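Local atomic coordinates of carbamate kinase (Aeropyrum pernix, PDB entry 2E9Y), a protein that probably catalyses the reversible transfer of a phosphoryl group between ATP and carbamate. Residues 152-157 / 162-167. Residues are numbered along the deposited sequence; the frame is centred on the assembly and turned at random.
Sequences VFKRDP and RRVVPS
Lys154 and Arg162 form a hydrogen-bonded antiparallel pair: Lys154 N donates to Arg162 O at 3.0 Å, and Arg162 N returns a bond to Lys154 O at 2.9 Å, both in the carbonyl plane. Further along, Val164 N donates a nearly straight hydrogen bond to Val152 O (N-H...O 173°), tilted out of that carbonyl's plane; the return link, from Val152 N to Val164 O, runs through water 1, which also accepts from Arg163 NE. A second water accepts a hydrogen bond from Arg162 NH1 and donates one to Asp156 OD2, linking opposite charges without direct contact; Asp156 OD2 also makes a salt bridge to Arg158.

Apolar contacts lie on both faces. Branched Val164 suits a strand and serves two neighbours: CG2 rests 3.7 Å from Val152 CG1, and CG1 touches Lys154 CD at 3.7 Å, the lysine's long methylene chain passing across it before NZ reaches Pro129 O. On the other face, CG of Phe153 stands anti to its carbonyl carbon (chi1 -65°), bringing ring atom CE2 3.9 Å from Arg163 CB; a large apolar ring suits this place, spanning from Arg163 to Ala142 and Leu145 of helix 139-149. Replacing this phenylalanine with alanine is likely to open a gap between hairpin and helix and leave Tyr137 without its edge-to-face partner. The extended Arg163 carries its guanidinium to a salt bridge with Glu211. These strands form a beta hairpin within a small antiparallel sheet, backed by helix 139-149 and separate from the main mixed sheet of this amino acid kinase-family protein.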
ATOM      1  N   VAL A 152      26.342  -3.036  -2.389  1.00 22.18           N
ATOM      2  CA  VAL A 152      27.231  -2.713  -3.495  1.00 21.70           C
ATOM      3  C   VAL A 152      27.064  -1.244  -3.866  1.00 19.12           C
ATOM      4  O   VAL A 152      25.944  -0.733  -3.919  1.00 19.99           O
ATOM      5  CB  VAL A 152      26.917  -3.579  -4.723  1.00 22.47           C
ATOM      6  CG1 VAL A 152      27.842  -3.211  -5.870  1.00 22.32           C
ATOM      7  CG2 VAL A 152      27.070  -5.047  -4.361  1.00 25.38           C
ATOM      8  N   PHE A 153      28.179  -0.575  -4.133  1.00 17.33           N
ATOM      9  CA  PHE A 153      28.155   0.845  -4.475  1.00 17.65           C
ATOM     10  C   PHE A 153      28.870   1.168  -5.773  1.00 18.01           C
ATOM     11  O   PHE A 153      29.701   0.399  -6.255  1.00 18.57           O
ATOM     12  CB  PHE A 153      28.817   1.662  -3.355  1.00 18.96           C
ATOM     13  CG  PHE A 153      28.074   1.624  -2.056  1.00 18.75           C
ATOM     14  CD1 PHE A 153      28.304   0.601  -1.142  1.00 17.34           C
ATOM     15  CD2 PHE A 153      27.121   2.589  -1.759  1.00 18.04           C
ATOM     16  CE1 PHE A 153      27.589   0.539   0.050  1.00 18.67           C
ATOM     17  CE2 PHE A 153      26.403   2.534  -0.568  1.00 18.12           C
ATOM     18  CZ  PHE A 153      26.637   1.507   0.337  1.00 18.57           C
ATOM     19  N   LYS A 154      28.529   2.321  -6.335  1.00 18.64           N
ATOM     20  CA  LYS A 154      29.167   2.829  -7.539  1.00 18.47           C
ATOM     21  C   LYS A 154      29.580   4.253  -7.213  1.00 19.07           C
ATOM     22  O   LYS A 154      28.826   5.004  -6.586  1.00 17.11           O
ATOM     23  CB  LYS A 154      28.213   2.826  -8.736  1.00 23.87           C
ATOM     24  CG  LYS A 154      28.285   1.555  -9.568  1.00 27.53           C
ATOM     25  CD  LYS A 154      27.379   1.635 -10.791  1.00 31.90           C
ATOM     26  CE  LYS A 154      27.564   0.415 -11.686  1.00 34.50           C
ATOM     27  NZ  LYS A 154      27.448  -0.857 -10.919  1.00 34.97           N
ATOM     28  N   ARG A 155      30.787   4.627  -7.614  1.00 16.78           N
ATOM     29  CA  ARG A 155      31.253   5.972  -7.341  1.00 17.13           C
ATOM     30  C   ARG A 155      30.530   6.965  -8.244  1.00 16.59           C
ATOM     31  O   ARG A 155      30.310   6.702  -9.426  1.00 18.29           O
ATOM     32  CB  ARG A 155      32.768   6.053  -7.556  1.00 20.08           C
ATOM     33  CG  ARG A 155      33.377   7.406  -7.231  1.00 29.27           C
ATOM     34  CD  ARG A 155      34.860   7.415  -7.541  1.00 34.69           C
ATOM     35  NE  ARG A 155      35.594   6.418  -6.766  1.00 38.73           N
ATOM     36  CZ  ARG A 155      35.870   6.527  -5.470  1.00 40.74           C
ATOM     37  NH1 ARG A 155      35.478   7.595  -4.790  1.00 41.31           N
ATOM     38  NH2 ARG A 155      36.544   5.566  -4.855  1.00 41.17           N
ATOM     39  N   ASP A 156      30.128   8.094  -7.672  1.00 15.92           N
ATOM     40  CA  ASP A 156      29.454   9.145  -8.432  1.00 17.45           C
ATOM     41  C   ASP A 156      30.521  10.201  -8.709  1.00 17.21           C
ATOM     42  O   ASP A 156      31.169  10.690  -7.781  1.00 18.00           O
ATOM     43  CB  ASP A 156      28.314   9.758  -7.611  1.00 18.98           C
ATOM     44  CG  ASP A 156      27.493  10.759  -8.408  1.00 20.88           C
ATOM     45  OD1 ASP A 156      28.073  11.735  -8.925  1.00 20.73           O
ATOM     46  OD2 ASP A 156      26.264  10.570  -8.521  1.00 25.27           O
ATOM     47  N   PRO A 157      30.718  10.565  -9.986  1.00 17.55           N
ATOM     48  CA  PRO A 157      31.724  11.539 -10.430  1.00 20.10           C
ATOM     49  C   PRO A 157      31.602  12.906  -9.741  1.00 22.19           C
ATOM     50  O   PRO A 157      32.550  13.676  -9.669  1.00 21.85           O
ATOM     51  CB  PRO A 157      31.568  11.733 -11.940  1.00 21.24           C
ATOM     52  CG  PRO A 157      30.165  11.266 -12.294  1.00 21.24           C
ATOM     53  CD  PRO A 157      29.934  10.160 -11.155  1.00 18.17           C
ATOM     54  N   ARG A 162      26.761   5.863  -4.764  1.00 18.93           N
ATOM     55  CA  ARG A 162      25.340   5.560  -4.882  1.00 18.47           C
ATOM     56  C   ARG A 162      25.201   4.070  -4.616  1.00 19.00           C
ATOM     57  O   ARG A 162      26.030   3.274  -5.069  1.00 18.01           O
ATOM     58  CB  ARG A 162      24.811   5.840  -6.297  1.00 20.16           C
ATOM     59  CG  ARG A 162      24.751   7.302  -6.721  1.00 23.02           C
ATOM     60  CD  ARG A 162      23.824   8.128  -5.829  1.00 21.08           C
ATOM     61  NE  ARG A 162      22.431   7.672  -5.819  1.00 21.29           N
ATOM     62  CZ  ARG A 162      21.545   7.881  -6.793  1.00 21.68           C
ATOM     63  NH1 ARG A 162      21.887   8.543  -7.891  1.00 20.68           N
ATOM     64  NH2 ARG A 162      20.297   7.444  -6.657  1.00 20.83           N
ATOM     65  N   ARG A 163      24.177   3.681  -3.868  1.00 17.61           N
ATOM     66  CA  ARG A 163      23.969   2.263  -3.636  1.00 17.37           C
ATOM     67  C   ARG A 163      23.307   1.782  -4.911  1.00 16.90           C
ATOM     68  O   ARG A 163      22.410   2.445  -5.425  1.00 17.10           O
ATOM     69  CB  ARG A 163      23.015   2.002  -2.471  1.00 17.71           C
ATOM     70  CG  ARG A 163      22.763   0.506  -2.264  1.00 19.65           C
ATOM     71  CD  ARG A 163      21.518   0.208  -1.438  1.00 24.02           C
ATOM     72  NE  ARG A 163      21.375  -1.231  -1.222  1.00 23.94           N
ATOM     73  CZ  ARG A 163      20.367  -1.807  -0.572  1.00 26.33           C
ATOM     74  NH1 ARG A 163      19.388  -1.071  -0.060  1.00 25.92           N
ATOM     75  NH2 ARG A 163      20.347  -3.126  -0.424  1.00 26.76           N
ATOM     76  N   VAL A 164      23.758   0.651  -5.438  1.00 16.48           N
ATOM     77  CA  VAL A 164      23.156   0.096  -6.640  1.00 17.07           C
ATOM     78  C   VAL A 164      22.562  -1.254  -6.254  1.00 16.42           C
ATOM     79  O   VAL A 164      23.151  -1.997  -5.473  1.00 17.68           O
ATOM     80  CB  VAL A 164      24.194  -0.090  -7.785  1.00 18.73           C
ATOM     81  CG1 VAL A 164      24.537   1.265  -8.405  1.00 18.52           C
ATOM     82  CG2 VAL A 164      25.448  -0.756  -7.251  1.00 18.54           C
ATOM     83  N   VAL A 165      21.383  -1.550  -6.786  1.00 17.04           N
ATOM     84  CA  VAL A 165      20.711  -2.806  -6.493  1.00 16.65           C
ATOM     85  C   VAL A 165      20.364  -3.510  -7.795  1.00 17.48           C
ATOM     86  O   VAL A 165      20.324  -2.889  -8.859  1.00 16.86           O
ATOM     87  CB  VAL A 165      19.406  -2.582  -5.686  1.00 16.26           C
ATOM     88  CG1 VAL A 165      19.721  -1.939  -4.345  1.00 18.26           C
ATOM     89  CG2 VAL A 165      18.444  -1.728  -6.483  1.00 14.43           C
ATOM     90  N   PRO A 166      20.126  -4.828  -7.725  1.00 17.50           N
ATOM     91  CA  PRO A 166      19.781  -5.631  -8.901  1.00 19.39           C
ATOM     92  C   PRO A 166      18.456  -5.244  -9.555  1.00 18.59           C
ATOM     93  O   PRO A 166      17.516  -4.822  -8.883  1.00 17.73           O
ATOM     94  CB  PRO A 166      19.708  -7.053  -8.343  1.00 18.61           C
ATOM     95  CG  PRO A 166      20.628  -7.024  -7.169  1.00 20.12           C
ATOM     96  CD  PRO A 166      20.313  -5.688  -6.543  1.00 18.17           C
ATOM     97  N   SER A 167      18.396  -5.403 -10.870  1.00 18.96           N
ATOM     98  CA  SER A 167      17.173  -5.140 -11.624  1.00 19.30           C
ATOM     99  C   SER A 167      16.970  -6.378 -12.488  1.00 17.60           C
ATOM    100  O   SER A 167      17.148  -6.338 -13.703  1.00 20.14           O
ATOM    101  CB  SER A 167      17.314  -3.900 -12.508  1.00 22.65           C
ATOM    102  OG  SER A 167      16.111  -3.682 -13.236  1.00 24.84           O
TER
HETATM  103  O   HOH W   1      23.588  -2.897  -2.676  1.00 22.93           O
HETATM  104  O   HOH W   2      24.319   8.851  -9.326  1.00 39.42           O